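Local structure of hypothetical protein (4OO3) at residues Lys37-Tyr42 against Trp69-Tyr74. The protein is a putative oxidoreductase that probably binds a nicotinamide adenine dinucleotide cofactor through its Rossmann-fold domain. Sequence-based numbering, arbitrary orientation.
Sequences KDVYVY and WNEIVY
With CG of Asp38 turned beside its own backbone N (chi1 -68°) and CG of Asn70 anti to its N (chi1 179°), the two side chains lie side by side, pointing the same way, with carboxylate and amide planes 71° apart. Asn70 ND2 donates to Asp38 OD1 at 2.8 Å in a nearly straight bond that lies in the amide plane but meets the carboxylate from above its plane. Shortening Asp38 to an alanine removes OD1 and would probably leave the Asn70 amide without this acceptor and freer to turn. Further along the same face, Ile72 CD1 packs 3.3 Å from Tyr40 CE1, and the Tyr42 ring crosses the Tyr74 side chain at about a right angle, Tyr42 CD2 lying 3.8 Å from Tyr74 CB. On the face carrying Val39, Glu71, Val41 and Val73, Glu71 bends at chi2 and sets OE2 against Val39 CB (3.4 Å) and OE1 against Val41 CG2 (3.2 Å); Trp69, from the preceding loop, reaches Val39 CG2 with CE3 at 3.8 Å. Helix 47-61 packs on Trp69, Glu71 and Val73. Five backbone hydrogen bonds zip the strands in register, and a water donates to both Val41 O and Ile72 O. Joined through helix 47-61, these parallel strands belong to a beta-alpha-beta unit, with 70-75 the edge strand of the parallel sheet, as in a Rossmann fold.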
ATOM      1  N   LYS A  37      21.944  -3.544 -15.187  1.00 36.56           N
ATOM      2  CA  LYS A  37      21.871  -2.103 -15.426  1.00 37.39           C
ATOM      3  C   LYS A  37      21.020  -1.731 -16.635  1.00 34.98           C
ATOM      4  O   LYS A  37      20.511  -0.613 -16.698  1.00 33.16           O
ATOM      5  CB  LYS A  37      23.264  -1.507 -15.580  1.00 41.60           C
ATOM      6  CG  LYS A  37      23.868  -1.020 -14.276  1.00 47.12           C
ATOM      7  CD  LYS A  37      24.197  -2.145 -13.314  1.00 51.20           C
ATOM      8  CE  LYS A  37      24.786  -1.570 -12.039  1.00 56.57           C
ATOM      9  NZ  LYS A  37      25.402  -2.607 -11.178  1.00 65.30           N
ATOM     10  N   ASP A  38      20.867  -2.662 -17.577  1.00 34.23           N
ATOM     11  CA  ASP A  38      20.053  -2.444 -18.772  1.00 34.47           C
ATOM     12  C   ASP A  38      18.597  -2.679 -18.425  1.00 33.17           C
ATOM     13  O   ASP A  38      18.220  -3.771 -18.007  1.00 32.92           O
ATOM     14  CB  ASP A  38      20.466  -3.385 -19.914  1.00 36.19           C
ATOM     15  CG  ASP A  38      21.854  -3.080 -20.467  1.00 38.47           C
ATOM     16  OD1 ASP A  38      22.317  -1.926 -20.387  1.00 38.12           O
ATOM     17  OD2 ASP A  38      22.487  -4.006 -21.009  1.00 41.70           O
ATOM     18  N   VAL A  39      17.785  -1.647 -18.604  1.00 32.95           N
ATOM     19  CA  VAL A  39      16.377  -1.702 -18.263  1.00 33.79           C
ATOM     20  C   VAL A  39      15.540  -1.368 -19.498  1.00 33.20           C
ATOM     21  O   VAL A  39      15.799  -0.391 -20.192  1.00 32.98           O
ATOM     22  CB  VAL A  39      16.060  -0.735 -17.101  1.00 35.25           C
ATOM     23  CG1 VAL A  39      14.559  -0.680 -16.813  1.00 34.81           C
ATOM     24  CG2 VAL A  39      16.834  -1.147 -15.854  1.00 36.29           C
ATOM     25  N   TYR A  40      14.522  -2.180 -19.749  1.00 32.28           N
ATOM     26  CA  TYR A  40      13.706  -2.045 -20.944  1.00 32.27           C
ATOM     27  C   TYR A  40      12.384  -1.362 -20.625  1.00 31.33           C
ATOM     28  O   TYR A  40      11.578  -1.882 -19.859  1.00 36.02           O
ATOM     29  CB  TYR A  40      13.516  -3.425 -21.577  1.00 33.83           C
ATOM     30  CG  TYR A  40      14.846  -4.039 -21.957  1.00 36.64           C
ATOM     31  CD1 TYR A  40      15.456  -3.715 -23.161  1.00 39.58           C
ATOM     32  CD2 TYR A  40      15.522  -4.898 -21.091  1.00 39.38           C
ATOM     33  CE1 TYR A  40      16.685  -4.245 -23.514  1.00 41.95           C
ATOM     34  CE2 TYR A  40      16.760  -5.433 -21.436  1.00 40.78           C
ATOM     35  CZ  TYR A  40      17.333  -5.099 -22.647  1.00 43.34           C
ATOM     36  OH  TYR A  40      18.556  -5.612 -23.017  1.00 52.00           O
ATOM     37  N   VAL A  41      12.183  -0.180 -21.198  1.00 29.73           N
ATOM     38  CA  VAL A  41      10.958   0.601 -21.006  1.00 28.65           C
ATOM     39  C   VAL A  41      10.074   0.540 -22.260  1.00 28.27           C
ATOM     40  O   VAL A  41      10.551   0.762 -23.376  1.00 28.51           O
ATOM     41  CB  VAL A  41      11.297   2.084 -20.706  1.00 30.06           C
ATOM     42  CG1 VAL A  41      10.035   2.942 -20.643  1.00 29.15           C
ATOM     43  CG2 VAL A  41      12.104   2.208 -19.416  1.00 29.28           C
ATOM     44  N   TYR A  42       8.794   0.229 -22.065  1.00 27.55           N
ATOM     45  CA  TYR A  42       7.786   0.286 -23.119  1.00 27.34           C
ATOM     46  C   TYR A  42       6.611   1.118 -22.626  1.00 28.83           C
ATOM     47  O   TYR A  42       6.022   0.818 -21.581  1.00 28.42           O
ATOM     48  CB  TYR A  42       7.287  -1.117 -23.471  1.00 27.68           C
ATOM     49  CG  TYR A  42       8.376  -2.033 -23.962  1.00 27.07           C
ATOM     50  CD1 TYR A  42       9.180  -2.708 -23.064  1.00 27.18           C
ATOM     51  CD2 TYR A  42       8.610  -2.207 -25.319  1.00 28.21           C
ATOM     52  CE1 TYR A  42      10.191  -3.546 -23.494  1.00 28.61           C
ATOM     53  CE2 TYR A  42       9.624  -3.051 -25.765  1.00 29.74           C
ATOM     54  CZ  TYR A  42      10.409  -3.713 -24.837  1.00 28.75           C
ATOM     55  OH  TYR A  42      11.412  -4.550 -25.230  1.00 30.97           O
ATOM     56  N   TRP A  69      21.826   3.228 -14.389  1.00 35.84           N
ATOM     57  CA  TRP A  69      20.817   2.557 -15.208  1.00 33.99           C
ATOM     58  C   TRP A  69      20.925   2.971 -16.661  1.00 33.49           C
ATOM     59  O   TRP A  69      21.096   4.154 -16.964  1.00 34.31           O
ATOM     60  CB  TRP A  69      19.403   2.863 -14.726  1.00 32.76           C
ATOM     61  CG  TRP A  69      19.181   2.517 -13.305  1.00 33.26           C
ATOM     62  CD1 TRP A  69      18.967   3.384 -12.282  1.00 32.35           C
ATOM     63  CD2 TRP A  69      19.166   1.204 -12.732  1.00 33.26           C
ATOM     64  NE1 TRP A  69      18.810   2.698 -11.110  1.00 32.02           N
ATOM     65  CE2 TRP A  69      18.927   1.358 -11.353  1.00 32.50           C
ATOM     66  CE3 TRP A  69      19.318  -0.083 -13.252  1.00 32.89           C
ATOM     67  CZ2 TRP A  69      18.842   0.271 -10.480  1.00 32.50           C
ATOM     68  CZ3 TRP A  69      19.237  -1.160 -12.387  1.00 34.47           C
ATOM     69  CH2 TRP A  69      18.996  -0.976 -11.012  1.00 34.34           C
ATOM     70  N   ASN A  70      20.833   1.985 -17.551  1.00 32.03           N
ATOM     71  CA  ASN A  70      20.756   2.218 -18.984  1.00 33.11           C
ATOM     72  C   ASN A  70      19.332   1.958 -19.465  1.00 33.33           C
ATOM     73  O   ASN A  70      18.920   0.804 -19.632  1.00 33.28           O
ATOM     74  CB  ASN A  70      21.729   1.308 -19.713  1.00 34.50           C
ATOM     75  CG  ASN A  70      21.674   1.483 -21.211  1.00 35.54           C
ATOM     76  OD1 ASN A  70      21.379   2.564 -21.714  1.00 35.07           O
ATOM     77  ND2 ASN A  70      21.967   0.412 -21.934  1.00 37.54           N
ATOM     78  N   GLU A  71      18.578   3.031 -19.667  1.00 32.84           N
ATOM     79  CA  GLU A  71      17.179   2.919 -20.041  1.00 32.27           C
ATOM     80  C   GLU A  71      17.052   2.772 -21.557  1.00 32.97           C
ATOM     81  O   GLU A  71      17.247   3.724 -22.307  1.00 33.19           O
ATOM     82  CB  GLU A  71      16.402   4.135 -19.535  1.00 33.06           C
ATOM     83  CG  GLU A  71      16.480   4.333 -18.026  1.00 32.84           C
ATOM     84  CD  GLU A  71      15.646   3.335 -17.255  1.00 33.10           C
ATOM     85  OE1 GLU A  71      14.423   3.270 -17.492  1.00 33.28           O
ATOM     86  OE2 GLU A  71      16.207   2.633 -16.390  1.00 33.85           O
ATOM     87  N   ILE A  72      16.754   1.554 -21.999  1.00 33.34           N
ATOM     88  CA  ILE A  72      16.515   1.278 -23.404  1.00 34.15           C
ATOM     89  C   ILE A  72      15.025   1.452 -23.652  1.00 32.79           C
ATOM     90  O   ILE A  72      14.228   0.589 -23.307  1.00 31.85           O
ATOM     91  CB  ILE A  72      16.958  -0.145 -23.777  1.00 36.10           C
ATOM     92  CG1 ILE A  72      18.440  -0.343 -23.433  1.00 38.21           C
ATOM     93  CG2 ILE A  72      16.720  -0.394 -25.257  1.00 36.97           C
ATOM     94  CD1 ILE A  72      18.857  -1.789 -23.285  1.00 38.84           C
ATOM     95  N   VAL A  73      14.663   2.572 -24.261  1.00 32.64           N
ATOM     96  CA  VAL A  73      13.277   3.029 -24.296  1.00 32.37           C
ATOM     97  C   VAL A  73      12.602   2.752 -25.632  1.00 33.15           C
ATOM     98  O   VAL A  73      13.196   2.941 -26.690  1.00 33.28           O
ATOM     99  CB  VAL A  73      13.207   4.543 -24.021  1.00 32.31           C
ATOM    100  CG1 VAL A  73      11.763   5.041 -24.077  1.00 32.94           C
ATOM    101  CG2 VAL A  73      13.858   4.867 -22.678  1.00 31.77           C
ATOM    102  N   TYR A  74      11.357   2.293 -25.560  1.00 33.40           N
ATOM    103  CA  TYR A  74      10.476   2.225 -26.712  1.00 33.03           C
ATOM    104  C   TYR A  74       9.168   2.937 -26.398  1.00 32.85           C
ATOM    105  O   TYR A  74       8.449   2.549 -25.463  1.00 29.85           O
ATOM    106  CB  TYR A  74      10.147   0.788 -27.090  1.00 34.04           C
ATOM    107  CG  TYR A  74       9.248   0.760 -28.295  1.00 35.86           C
ATOM    108  CD1 TYR A  74       9.785   0.778 -29.579  1.00 37.60           C
ATOM    109  CD2 TYR A  74       7.859   0.780 -28.158  1.00 35.71           C
ATOM    110  CE1 TYR A  74       8.967   0.776 -30.692  1.00 39.98           C
ATOM    111  CE2 TYR A  74       7.035   0.781 -29.264  1.00 37.54           C
ATOM    112  CZ  TYR A  74       7.595   0.781 -30.528  1.00 39.42           C
ATOM    113  OH  TYR A  74       6.795   0.786 -31.634  1.00 41.67           O
TER
HETATM  114  O   HOH W   1      12.499  -1.083 -24.619  1.00 38.44           O